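Local coordinates for amphoterin-induced protein 1 (Mus musculus, PDB 2XOT) that promotes the growth and fasciculation of hippocampal neurites, and pairs with itself through the leucine-rich repeats of its extracellular part, at residues N15-C18 with L23-S26; W214-L219 with S249-S254; F106-L111 with E115-Y120; I266-K271 with Y316-M321; K236-N239 with F245-C248. All coordinates share one frame; numbering follows the deposited sequence.

Interaction 1: residues N15-C18 with L23-S26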
# COMPACT_ATOMS: atom_id res chain seq x y z
N ASN B 15 -25.86 -7.65 6.23
CA ASN B 15 -25.70 -7.80 4.79
C ASN B 15 -24.23 -7.84 4.33
O ASN B 15 -23.89 -7.41 3.22
CB ASN B 15 -26.46 -6.67 4.10
CG ASN B 15 -27.95 -6.82 4.25
OD1 ASN B 15 -28.57 -7.58 3.52
ND2 ASN B 15 -28.52 -6.13 5.21
N CYS B 16 -23.38 -8.41 5.19
CA CYS B 16 -21.94 -8.44 4.95
C CYS B 16 -21.40 -9.84 4.85
O CYS B 16 -21.95 -10.80 5.40
CB CYS B 16 -21.22 -7.74 6.10
SG CYS B 16 -21.63 -6.03 6.24
N LEU B 17 -20.30 -9.94 4.14
CA LEU B 17 -19.45 -11.10 4.15
C LEU B 17 -18.29 -10.70 5.03
O LEU B 17 -17.64 -9.70 4.77
CB LEU B 17 -18.89 -11.35 2.76
CG LEU B 17 -19.63 -12.17 1.72
CD1 LEU B 17 -19.07 -11.79 0.32
CD2 LEU B 17 -19.42 -13.64 2.04
N CYS B 18 -18.03 -11.48 6.06
CA CYS B 18 -16.93 -11.20 6.96
C CYS B 18 -15.83 -12.24 6.76
O CYS B 18 -16.02 -13.43 7.00
CB CYS B 18 -17.47 -11.22 8.38
SG CYS B 18 -18.69 -9.93 8.61
N LEU B 23 -14.65 -6.74 5.82
CA LEU B 23 -16.11 -6.81 5.67
C LEU B 23 -16.42 -6.42 4.25
O LEU B 23 -16.07 -5.34 3.84
CB LEU B 23 -16.85 -5.85 6.60
CG LEU B 23 -16.81 -6.00 8.13
CD1 LEU B 23 -18.18 -5.65 8.72
CD2 LEU B 23 -16.30 -7.36 8.62
N SER B 24 -17.04 -7.31 3.50
CA SER B 24 -17.50 -6.99 2.14
C SER B 24 -19.03 -6.89 2.20
O SER B 24 -19.70 -7.91 2.35
CB SER B 24 -17.05 -8.10 1.17
OG SER B 24 -17.42 -7.84 -0.19
N CYS B 25 -19.56 -5.67 2.10
CA CYS B 25 -21.00 -5.43 2.20
C CYS B 25 -21.54 -4.66 0.96
O CYS B 25 -22.41 -3.79 1.07
CB CYS B 25 -21.32 -4.67 3.49
SG CYS B 25 -20.35 -5.10 4.95
N SER B 26 -21.00 -5.01 -0.21
CA SER B 26 -21.25 -4.25 -1.43
C SER B 26 -22.44 -4.80 -2.18
O SER B 26 -22.77 -5.99 -2.05
CB SER B 26 -20.01 -4.31 -2.34
OG SER B 26 -19.87 -5.58 -2.93

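Interaction 2: residues W214-L219 with S249-S254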
# COMPACT_ATOMS: atom_id res chain seq x y z
N TRP B 214 7.21 20.27 -19.83
CA TRP B 214 6.83 19.03 -19.17
C TRP B 214 7.01 17.82 -20.08
O TRP B 214 7.40 16.73 -19.63
CB TRP B 214 5.37 19.10 -18.70
CG TRP B 214 5.10 20.11 -17.61
CD1 TRP B 214 5.85 21.19 -17.27
CD2 TRP B 214 3.96 20.13 -16.76
NE1 TRP B 214 5.25 21.88 -16.24
CE2 TRP B 214 4.09 21.24 -15.91
CE3 TRP B 214 2.85 19.31 -16.62
CZ2 TRP B 214 3.15 21.55 -14.94
CZ3 TRP B 214 1.91 19.62 -15.67
CH2 TRP B 214 2.07 20.73 -14.84
N GLN B 215 6.73 18.02 -21.37
CA GLN B 215 6.94 16.98 -22.37
C GLN B 215 8.43 16.63 -22.58
O GLN B 215 8.81 15.45 -22.64
CB GLN B 215 6.33 17.41 -23.70
CG GLN B 215 6.29 16.31 -24.73
CD GLN B 215 5.85 16.79 -26.08
OE1 GLN B 215 6.36 17.78 -26.59
NE2 GLN B 215 4.89 16.09 -26.66
N TYR B 216 9.26 17.65 -22.71
CA TYR B 216 10.71 17.46 -22.82
C TYR B 216 11.24 16.68 -21.59
O TYR B 216 12.10 15.82 -21.71
CB TYR B 216 11.41 18.82 -22.97
CG TYR B 216 12.91 18.78 -22.71
CD1 TYR B 216 13.80 18.36 -23.70
CD2 TYR B 216 13.43 19.17 -21.49
CE1 TYR B 216 15.18 18.33 -23.46
CE2 TYR B 216 14.82 19.14 -21.24
CZ TYR B 216 15.68 18.72 -22.23
OH TYR B 216 17.04 18.69 -21.98
N ARG B 217 10.68 16.97 -20.42
CA ARG B 217 11.06 16.29 -19.18
C ARG B 217 10.46 14.89 -19.04
O ARG B 217 10.77 14.18 -18.07
CB ARG B 217 10.65 17.15 -17.98
CG ARG B 217 11.48 18.44 -17.81
CD ARG B 217 12.89 18.16 -17.31
NE ARG B 217 12.86 17.10 -16.30
CZ ARG B 217 12.82 17.27 -14.98
NH1 ARG B 217 12.87 18.48 -14.45
NH2 ARG B 217 12.78 16.21 -14.19
N GLN B 218 9.62 14.50 -19.99
CA GLN B 218 8.96 13.21 -19.98
C GLN B 218 8.17 12.95 -18.71
O GLN B 218 8.15 11.83 -18.21
CB GLN B 218 9.96 12.09 -20.29
CG GLN B 218 10.38 12.09 -21.74
CD GLN B 218 11.29 10.93 -22.07
OE1 GLN B 218 12.45 10.90 -21.67
NE2 GLN B 218 10.77 9.95 -22.79
N LEU B 219 7.49 13.98 -18.22
CA LEU B 219 6.61 13.85 -17.07
C LEU B 219 5.39 13.02 -17.47
O LEU B 219 4.83 13.22 -18.54
CB LEU B 219 6.17 15.24 -16.58
CG LEU B 219 7.27 16.23 -16.19
CD1 LEU B 219 6.66 17.50 -15.63
CD2 LEU B 219 8.31 15.63 -15.21
N SER B 249 6.64 30.18 -29.26
CA SER B 249 8.04 29.89 -28.96
C SER B 249 8.13 28.65 -28.08
O SER B 249 7.30 28.45 -27.19
CB SER B 249 8.69 31.10 -28.26
N GLU B 250 9.13 27.81 -28.35
CA GLU B 250 9.30 26.56 -27.60
C GLU B 250 9.76 26.93 -26.19
O GLU B 250 9.84 28.11 -25.86
CB GLU B 250 10.31 25.66 -28.29
N TYR B 251 10.04 25.93 -25.36
CA TYR B 251 10.41 26.23 -23.97
C TYR B 251 11.88 26.70 -23.87
O TYR B 251 12.82 26.00 -24.31
CB TYR B 251 10.06 25.05 -23.04
CG TYR B 251 11.24 24.29 -22.47
CD1 TYR B 251 11.92 24.78 -21.36
CD2 TYR B 251 11.64 23.08 -23.02
CE1 TYR B 251 12.99 24.09 -20.81
CE2 TYR B 251 12.72 22.37 -22.49
CZ TYR B 251 13.39 22.89 -21.38
OH TYR B 251 14.45 22.21 -20.83
N LYS B 252 12.06 27.89 -23.29
CA LYS B 252 13.36 28.56 -23.22
C LYS B 252 14.15 28.14 -21.98
O LYS B 252 13.77 28.44 -20.85
CB LYS B 252 13.16 30.08 -23.22
N GLU B 253 15.26 27.44 -22.21
CA GLU B 253 16.24 27.15 -21.18
C GLU B 253 17.45 28.06 -21.46
O GLU B 253 17.65 28.47 -22.61
CB GLU B 253 16.64 25.66 -21.25
CG GLU B 253 17.95 25.49 -21.78
N SER B 254 18.16 28.35 -20.49
CA SER B 254 18.16 28.05 -19.06
C SER B 254 19.43 28.57 -18.39
O SER B 254 20.54 28.22 -18.98
CB SER B 254 18.02 26.55 -18.83
OG SER B 254 19.14 25.85 -19.35

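Interaction 3: residues F106-L111 with E115-Y120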
# COMPACT_ATOMS: atom_id res chain seq x y z
N PHE B 106 -12.58 22.06 6.59
CA PHE B 106 -12.19 21.02 7.53
C PHE B 106 -12.88 19.66 7.38
O PHE B 106 -12.77 18.83 8.28
CB PHE B 106 -12.32 21.54 8.97
CG PHE B 106 -11.86 22.96 9.13
CD1 PHE B 106 -10.60 23.34 8.73
CD2 PHE B 106 -12.71 23.91 9.67
CE1 PHE B 106 -10.18 24.64 8.86
CE2 PHE B 106 -12.29 25.22 9.80
CZ PHE B 106 -11.04 25.59 9.40
N LEU B 107 -13.53 19.41 6.25
CA LEU B 107 -14.29 18.16 6.05
C LEU B 107 -13.45 16.88 6.21
O LEU B 107 -13.94 15.88 6.71
CB LEU B 107 -14.99 18.13 4.68
CG LEU B 107 -16.03 17.05 4.45
CD1 LEU B 107 -17.19 17.15 5.45
CD2 LEU B 107 -16.55 17.12 3.02
N PHE B 108 -12.18 16.93 5.80
CA PHE B 108 -11.31 15.75 5.85
C PHE B 108 -10.19 15.91 6.88
O PHE B 108 -9.33 15.07 6.97
CB PHE B 108 -10.71 15.49 4.47
CG PHE B 108 -11.76 15.21 3.39
CD1 PHE B 108 -12.51 14.06 3.42
CD2 PHE B 108 -11.99 16.11 2.37
CE1 PHE B 108 -13.46 13.80 2.47
CE2 PHE B 108 -12.94 15.84 1.40
CZ PHE B 108 -13.68 14.69 1.47
N SER B 109 -10.24 16.98 7.66
CA SER B 109 -9.18 17.32 8.61
C SER B 109 -9.00 16.35 9.78
O SER B 109 -7.96 16.36 10.43
CB SER B 109 -9.41 18.72 9.16
OG SER B 109 -9.21 19.64 8.14
N ASP B 110 -10.00 15.51 10.05
CA ASP B 110 -9.83 14.44 11.04
C ASP B 110 -8.99 13.27 10.44
O ASP B 110 -8.54 12.40 11.18
CB ASP B 110 -11.18 13.93 11.55
CG ASP B 110 -11.93 14.97 12.40
OD1 ASP B 110 -11.27 15.80 13.05
OD2 ASP B 110 -13.18 14.94 12.40
N LEU B 111 -8.79 13.25 9.12
CA LEU B 111 -8.04 12.13 8.47
C LEU B 111 -6.57 12.45 8.30
O LEU B 111 -6.07 12.64 7.17
CB LEU B 111 -8.67 11.76 7.12
CG LEU B 111 -10.13 11.33 7.15
CD1 LEU B 111 -10.71 11.31 5.74
CD2 LEU B 111 -10.31 9.98 7.86
N GLU B 115 -3.73 8.68 3.06
CA GLU B 115 -2.75 8.76 1.99
C GLU B 115 -3.39 8.98 0.62
O GLU B 115 -2.83 9.69 -0.20
CB GLU B 115 -1.89 7.51 1.99
CG GLU B 115 -1.09 7.33 3.28
CD GLU B 115 -0.22 6.08 3.25
OE1 GLU B 115 -0.65 5.07 2.66
OE2 GLU B 115 0.90 6.10 3.80
N VAL B 116 -4.55 8.36 0.37
CA VAL B 116 -5.24 8.45 -0.94
C VAL B 116 -6.72 8.84 -0.74
O VAL B 116 -7.41 8.21 0.06
CB VAL B 116 -5.19 7.09 -1.67
CG1 VAL B 116 -5.88 7.16 -3.03
CG2 VAL B 116 -3.74 6.57 -1.81
N LEU B 117 -7.18 9.88 -1.44
CA LEU B 117 -8.58 10.32 -1.39
C LEU B 117 -9.16 10.37 -2.79
O LEU B 117 -8.67 11.12 -3.64
CB LEU B 117 -8.66 11.70 -0.75
CG LEU B 117 -10.04 12.36 -0.64
CD1 LEU B 117 -11.07 11.37 -0.05
CD2 LEU B 117 -9.93 13.61 0.20
N LEU B 118 -10.18 9.56 -3.02
CA LEU B 118 -10.84 9.47 -4.33
C LEU B 118 -12.16 10.20 -4.28
O LEU B 118 -13.01 9.87 -3.45
CB LEU B 118 -11.09 8.00 -4.66
CG LEU B 118 -9.98 7.13 -5.24
CD1 LEU B 118 -8.67 7.28 -4.55
CD2 LEU B 118 -10.41 5.64 -5.28
N LEU B 119 -12.33 11.21 -5.13
CA LEU B 119 -13.54 12.04 -5.16
C LEU B 119 -13.98 12.24 -6.60
O LEU B 119 -14.73 13.17 -6.91
CB LEU B 119 -13.29 13.41 -4.50
CG LEU B 119 -13.19 13.43 -2.97
CD1 LEU B 119 -12.51 14.70 -2.49
CD2 LEU B 119 -14.57 13.31 -2.32
N TYR B 120 -13.49 11.40 -7.49
CA TYR B 120 -13.79 11.57 -8.91
C TYR B 120 -15.24 11.16 -9.20
O TYR B 120 -15.84 10.40 -8.46
CB TYR B 120 -12.78 10.82 -9.80
CG TYR B 120 -12.80 9.31 -9.69
CD1 TYR B 120 -13.62 8.54 -10.52
CD2 TYR B 120 -11.96 8.64 -8.79
CE1 TYR B 120 -13.63 7.17 -10.42
CE2 TYR B 120 -11.97 7.28 -8.69
CZ TYR B 120 -12.81 6.53 -9.52
OH TYR B 120 -12.85 5.17 -9.43

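Interaction 4: residues I266-K271 with Y316-M321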
# COMPACT_ATOMS: atom_id res chain seq x y z
N ILE B 266 21.46 25.03 -6.30
CA ILE B 266 20.78 24.49 -7.48
C ILE B 266 20.22 23.08 -7.23
O ILE B 266 20.95 22.15 -6.93
CB ILE B 266 21.71 24.43 -8.72
CG1 ILE B 266 22.27 25.83 -9.00
CG2 ILE B 266 20.90 23.84 -9.89
CD1 ILE B 266 23.05 26.00 -10.28
N ARG B 267 18.90 22.96 -7.33
CA ARG B 267 18.21 21.69 -7.16
C ARG B 267 18.42 20.74 -8.34
O ARG B 267 18.52 21.16 -9.49
CB ARG B 267 16.71 21.94 -7.01
CG ARG B 267 16.31 22.56 -5.68
CD ARG B 267 14.80 22.59 -5.53
NE ARG B 267 14.26 21.23 -5.41
CZ ARG B 267 13.66 20.54 -6.39
NH1 ARG B 267 13.50 21.06 -7.61
NH2 ARG B 267 13.23 19.31 -6.14
N CYS B 268 18.50 19.45 -8.04
CA CYS B 268 18.39 18.42 -9.05
C CYS B 268 16.91 18.08 -9.08
O CYS B 268 16.43 17.34 -8.23
CB CYS B 268 19.23 17.21 -8.66
SG CYS B 268 19.12 15.80 -9.74
N ASP B 269 16.21 18.63 -10.07
CA ASP B 269 14.74 18.73 -10.08
C ASP B 269 14.13 17.48 -10.67
O ASP B 269 13.59 17.51 -11.78
CB ASP B 269 14.31 19.99 -10.87
CG ASP B 269 12.80 20.22 -10.87
OD1 ASP B 269 12.10 19.97 -9.88
OD2 ASP B 269 12.31 20.68 -11.90
N THR B 270 14.22 16.39 -9.92
CA THR B 270 13.80 15.06 -10.42
C THR B 270 12.29 14.88 -10.36
O THR B 270 11.62 15.51 -9.55
CB THR B 270 14.41 13.97 -9.58
OG1 THR B 270 14.24 14.30 -8.20
CG2 THR B 270 15.90 13.80 -9.90
N LYS B 271 11.75 13.99 -11.18
CA LYS B 271 10.30 13.84 -11.28
C LYS B 271 9.67 12.89 -10.25
O LYS B 271 8.46 12.79 -10.16
CB LYS B 271 9.91 13.46 -12.70
CG LYS B 271 10.27 12.04 -13.10
CD LYS B 271 9.69 11.73 -14.48
CE LYS B 271 10.72 11.69 -15.58
NZ LYS B 271 10.35 10.63 -16.55
N TYR B 316 27.16 21.46 -14.88
CA TYR B 316 27.09 20.43 -13.86
C TYR B 316 25.95 19.48 -14.27
O TYR B 316 24.93 19.90 -14.82
CB TYR B 316 26.84 21.05 -12.47
CG TYR B 316 28.01 21.90 -12.00
CD1 TYR B 316 28.82 21.50 -10.96
CD2 TYR B 316 28.32 23.11 -12.64
CE1 TYR B 316 29.90 22.27 -10.55
CE2 TYR B 316 29.41 23.87 -12.24
CZ TYR B 316 30.18 23.44 -11.18
OH TYR B 316 31.25 24.19 -10.77
N THR B 317 26.15 18.19 -14.02
CA THR B 317 25.17 17.16 -14.34
C THR B 317 24.78 16.41 -13.09
O THR B 317 25.63 15.98 -12.30
CB THR B 317 25.75 16.22 -15.37
OG1 THR B 317 26.26 17.02 -16.44
CG2 THR B 317 24.70 15.23 -15.92
N CYS B 318 23.47 16.28 -12.89
CA CYS B 318 22.92 15.43 -11.85
C CYS B 318 22.40 14.15 -12.48
O CYS B 318 21.49 14.17 -13.30
CB CYS B 318 21.75 16.12 -11.15
SG CYS B 318 21.07 15.16 -9.80
N TYR B 319 22.98 13.03 -12.06
CA TYR B 319 22.49 11.70 -12.38
C TYR B 319 21.61 11.23 -11.25
O TYR B 319 22.07 11.08 -10.12
CB TYR B 319 23.66 10.76 -12.59
CG TYR B 319 24.55 11.18 -13.71
CD1 TYR B 319 24.17 10.97 -15.01
CD2 TYR B 319 25.77 11.79 -13.47
CE1 TYR B 319 24.98 11.35 -16.05
CE2 TYR B 319 26.59 12.17 -14.52
CZ TYR B 319 26.18 11.95 -15.80
OH TYR B 319 26.98 12.32 -16.86
N ALA B 320 20.33 11.04 -11.55
CA ALA B 320 19.37 10.60 -10.56
C ALA B 320 19.02 9.13 -10.80
O ALA B 320 18.69 8.74 -11.93
CB ALA B 320 18.10 11.49 -10.59
N MET B 321 19.07 8.34 -9.74
CA MET B 321 18.82 6.91 -9.86
C MET B 321 17.62 6.47 -9.03
O MET B 321 17.58 6.68 -7.83
CB MET B 321 20.08 6.12 -9.47
CG MET B 321 21.07 5.92 -10.65
SD MET B 321 22.01 7.38 -11.22
CE MET B 321 22.92 7.81 -9.74

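Interaction 5: residues K236-N239 with F245-C248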
# COMPACT_ATOMS: atom_id res chain seq x y z
N LYS B 236 -13.18 26.08 -31.10
CA LYS B 236 -12.67 24.85 -31.69
C LYS B 236 -11.55 24.27 -30.82
O LYS B 236 -10.74 25.02 -30.27
CB LYS B 236 -12.18 25.11 -33.10
N LEU B 237 -11.51 22.95 -30.70
CA LEU B 237 -10.51 22.28 -29.86
C LEU B 237 -9.22 22.04 -30.63
O LEU B 237 -9.24 21.59 -31.77
CB LEU B 237 -11.06 20.95 -29.33
N HIS B 238 -8.09 22.35 -29.99
CA HIS B 238 -6.77 22.05 -30.53
C HIS B 238 -5.99 21.26 -29.52
O HIS B 238 -6.15 21.44 -28.33
CB HIS B 238 -6.03 23.34 -30.84
CG HIS B 238 -6.70 24.18 -31.87
ND1 HIS B 238 -7.69 25.10 -31.56
CD2 HIS B 238 -6.58 24.21 -33.22
CE1 HIS B 238 -8.12 25.67 -32.66
NE2 HIS B 238 -7.47 25.15 -33.69
N ASN B 239 -5.12 20.38 -30.01
CA ASN B 239 -4.17 19.72 -29.14
C ASN B 239 -3.09 20.73 -28.75
O ASN B 239 -2.50 21.40 -29.61
CB ASN B 239 -3.54 18.53 -29.85
CG ASN B 239 -2.74 17.67 -28.90
OD1 ASN B 239 -3.29 16.86 -28.14
ND2 ASN B 239 -1.43 17.82 -28.94
N PHE B 245 3.14 24.95 -34.18
CA PHE B 245 2.73 25.28 -35.52
C PHE B 245 2.14 26.69 -35.58
O PHE B 245 2.37 27.40 -36.56
CB PHE B 245 1.73 24.25 -36.07
CG PHE B 245 1.56 24.31 -37.56
CD1 PHE B 245 2.63 24.03 -38.41
CD2 PHE B 245 0.35 24.68 -38.12
CE1 PHE B 245 2.48 24.09 -39.78
CE2 PHE B 245 0.20 24.76 -39.50
CZ PHE B 245 1.27 24.46 -40.33
N PHE B 246 1.42 27.10 -34.55
CA PHE B 246 0.78 28.42 -34.55
C PHE B 246 1.73 29.54 -34.09
O PHE B 246 1.27 30.63 -33.73
CB PHE B 246 -0.47 28.41 -33.68
CG PHE B 246 -1.46 27.33 -34.01
CD1 PHE B 246 -1.53 26.74 -35.27
CD2 PHE B 246 -2.38 26.92 -33.04
CE1 PHE B 246 -2.49 25.75 -35.54
CE2 PHE B 246 -3.33 25.94 -33.31
CZ PHE B 246 -3.39 25.35 -34.55
N ASN B 247 3.04 29.25 -34.09
CA ASN B 247 4.12 30.23 -33.93
C ASN B 247 4.47 30.55 -32.48
O ASN B 247 5.18 31.53 -32.21
CB ASN B 247 3.89 31.53 -34.75
CG ASN B 247 4.05 31.30 -36.25
OD1 ASN B 247 5.05 30.72 -36.69
ND2 ASN B 247 3.08 31.76 -37.04
N CYS B 248 4.01 29.72 -31.56
CA CYS B 248 4.43 29.84 -30.18
C CYS B 248 5.88 29.38 -30.01
O CYS B 248 6.28 28.35 -30.53
CB CYS B 248 3.50 29.04 -29.27
SG CYS B 248 1.79 29.70 -29.23

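Interaction 1: residues N15-C18 with L23-S26
With both sulfurs beside their own backbone N and anti to the carbonyl carbon, Cys-16 (chi1 -63°) and Cys-25 (chi1 -37°) turn toward each other and close a disulfide. The bond from Cys-16 SG to Cys-25 SG measures 2.0 Å, and its chi3 of 104° gives it a right-handed twist. Beyond this crosslink the two segments pair as antiparallel strands. Leu-17 and Ser-24 form a hydrogen-bonded pair, with Leu-17 N donating to Ser-24 O and Ser-24 N to Leu-17 O, each bond 2.8 Å long and nearly straight. On that face a leucine lies across from a small serine, with Leu-17 CB 4.1 Å from Ser-24 CB. The second subunit packs here, with its Gln-145 on Leu-17 and its Tyr-120 on Ser-24. Cys-18 and Leu-23 follow as a non-hydrogen-bonded pair whose side chains share the other face. There the branch methyl Leu-23 CD2 rests 3.5 Å from Cys-18 SG, a sulfur already tied to Cys-12 in a second disulfide, so leucine supplies apolar cover for a cystine. This is the cysteine-rich N-terminal cap (LRRNT) of the leucine-rich repeat domain. Strands 17-19 and 22-24 form a hairpin at one end of the long sheet, and strand 22-24 runs parallel to strand 43-45, Leu-23 bonding with Leu-43 and Asp-45, and Cys-25 with Asp-45.

Interaction 2: residues W214-L219 with S249-S254
Tyr-216, on helix 205-216, and Tyr-251, in the irregular segment 249-254, have CA atoms 8.9 Å apart, a separation that leaves the meeting to their side chains. Tyr-216 holds CG anti to its N (chi1 164°), which carries the ring away from the helix and across to that of Tyr-251. The two rings are inclined at 45°, with centroids 5.2 Å apart, an oblique pairing that is neither a stack nor a T-shape. Tyr-251 touches through CE2 and OH: CE2 lies 3.4 Å from Tyr-216 CD2, and OH comes within 3.1 Å of Tyr-216 CE2. No hydrogen bond joins the segments, and tyrosine suits this surface spot because the ring can pack while the hydroxyl tolerates water. With an alanine in place of Tyr-251, Tyr-216 would probably lose its aromatic partner here and its ring would be freer to turn in solvent. The helix closes in a Schellman motif, Gln-218 being the first residue to leave helical phi/psi, with phi 55°. Leu-219 N bonds back to Trp-214 O, and Leu-219, the N-cap of helix 220-223, lays CD1 against one face of the Trp-214 ring. Tyr-251 also meets the ring of His-213 and touches Ser-212. Segment 249-254, the connection leading into the immunoglobulin domain, thus lies along helix 205-216 of the C-terminal cap (LRRCT), while Trp-214 packs against helices 188-191 and 220-223.

Interaction 3: residues F106-L111 with E115-Y120
Phe-108 and Leu-117 make the tight part of this contact. The methyl Leu-117 CD2 sits over the middle of the phenylalanine ring, 3.8 Å from the centroid of Phe-108 and only 7° off the ring normal, a well-centred CH-pi contact. Leu-117 reaches it with CG anti to its N (chi1 178°), the side chains crossing at about a right angle. The opposite face of the ring has Leu-107 CB beside it, offset toward the rim, so the ring is held between two leucines. Packing is less close at the far end of the ring: Leu-119 approaches obliquely, its CD1 4.1 Å from Phe-108 CE2, and its other methyl CD2 is at 4.1 Å from Phe-108 CZ. Toward solvent the segment 106-111 changes character. It consists of two type I turns, Phe-106 to Ser-109 and Phe-108 to Leu-111, and in them Ser-109 and Asp-110 are partly exposed while Phe-106 lies at the surface. Leu-117 in strand 116-118 and Leu-119 just after it point toward the loop, as the paired leucines of the LxxLxLxxN pattern do, whereas Leu-118 and Tyr-120 pack on Ile-22 and Ser-24 of the second subunit. Met-135 of the chain also lies against Phe-108. Replacing Phe-108 by alanine is likely to open a gap beneath Leu-117 CD2 and take from Leu-119 its packing on the ring. The chemistry is wholly apolar, with no hydrogen bond between the segments, so the side-chain contact between the loop of LRR 3 and the strand of LRR 4 rests on shape and burial.

Interaction 4: residues I266-K271 with Y316-M321
Cys-268 and Cys-318 form the covalent centre of the contact, their SG atoms 2.1 Å apart. Each sulfur stands anti to its own backbone N (chi1 176° and -177°), the CB atoms of both residues point toward the other segment, and chi3 of -88° gives the bridge a relaxed left-handed twist. Two residues on along both segments, Thr-270 CG2 presses on Ala-320 CB at 3.3 Å, shorter than usual for two carbons. The small alanine suits this place, since the threonine methyl comes so close. No hydrogen bond crosses between the segments; between them the contact consists of the bridge and this packing. The next shell shapes segment 266-271. Asp-269 is the centre of an inverse gamma turn closed by Thr-270 N to Cys-268 O at 2.9 Å, and Cys-268 and Thr-270 on its two sides both point at strand 314-321. Outside it, Arg-267 NH1 makes a salt bridge to Asp-269 OD1, 2.9 Å long; OD1 lies close to the guanidinium plane, while NH1 stands above the plane of the carboxylate. Asp-269 OD1 is also bonded by the backbone N of Ala-188. This is the cystine that joins the two layers of an immunoglobulin domain, with Trp-279 of strand 276-280 beside Cys-268. Tyr-316 OH bonds to Asp-312 O, the tyrosine corner of this fold. Strand 314-321 runs between strands 326-336 and 276-280, while segment 266-271 follows on from strand 264-266 as a loop, and Ile-266 shares a backbone hydrogen bond with Leu-303 of strand 302-305.

Interaction 5: residues K236-N239 with F245-C248
The backbones of 236-239 and 245-248 stay well apart, with His-238 CA and Phe-246 CA, the nearest pair, separated by 10.7 Å. Two flat aromatic side chains suit these places because they are long enough to span such a gap. Both put CG anti to the carbonyl carbon, beside the backbone N (chi1 -62° for His-238 and -53° for Phe-246), and each extends toward the other segment. The planes lie almost perpendicular, at 89°, with centroids 5.4 Å apart. This is an offset T-shaped pair in which the edge of the phenylalanine is turned toward the face of the histidine. The outer atoms of the phenylalanine do the work: Phe-246 CZ is 3.6 Å from His-238 CD2, and Phe-246 CE2 is 3.7 Å from that same CD2. The backbones behind the rings are fixed differently: His-238 pairs with Cys-231 across a two-stranded sheet, while Cys-248 is tied to Cys-205 by a disulfide of the C-terminal cap (LRRCT). Because Phe-246 is exposed and also touches a crystal neighbour, its exact pose may owe something to packing in the crystal. A phenyl edge meeting an imidazole near CD2 probably brings modest dispersion and electrostatic attraction, without a directional bond.

How the interactions relate
From the N terminus, interaction 1 closes a tight hairpin at the first edge of the long sheet, and interaction 3 closes another short loop farther along it, between LRR 3 and LRR 4; both touch the second subunit, in keeping with dimerisation through the repeats. Interaction 2 then closes a longer loop at the end of helix 205-216, and interaction 5, in the C-terminal cap, is nested within it, its second segment adjoining 249-254. Interaction 4 follows in series, closing the longest loop of the five, within the immunoglobulin domain. No contacts cross. Interactions 2 and 4 touch directly: Gln-218 O lies 3.0 Å from Lys-271 NZ, and Arg-217 forms a salt bridge with Asp-269, tying the cap to the immunoglobulin domain.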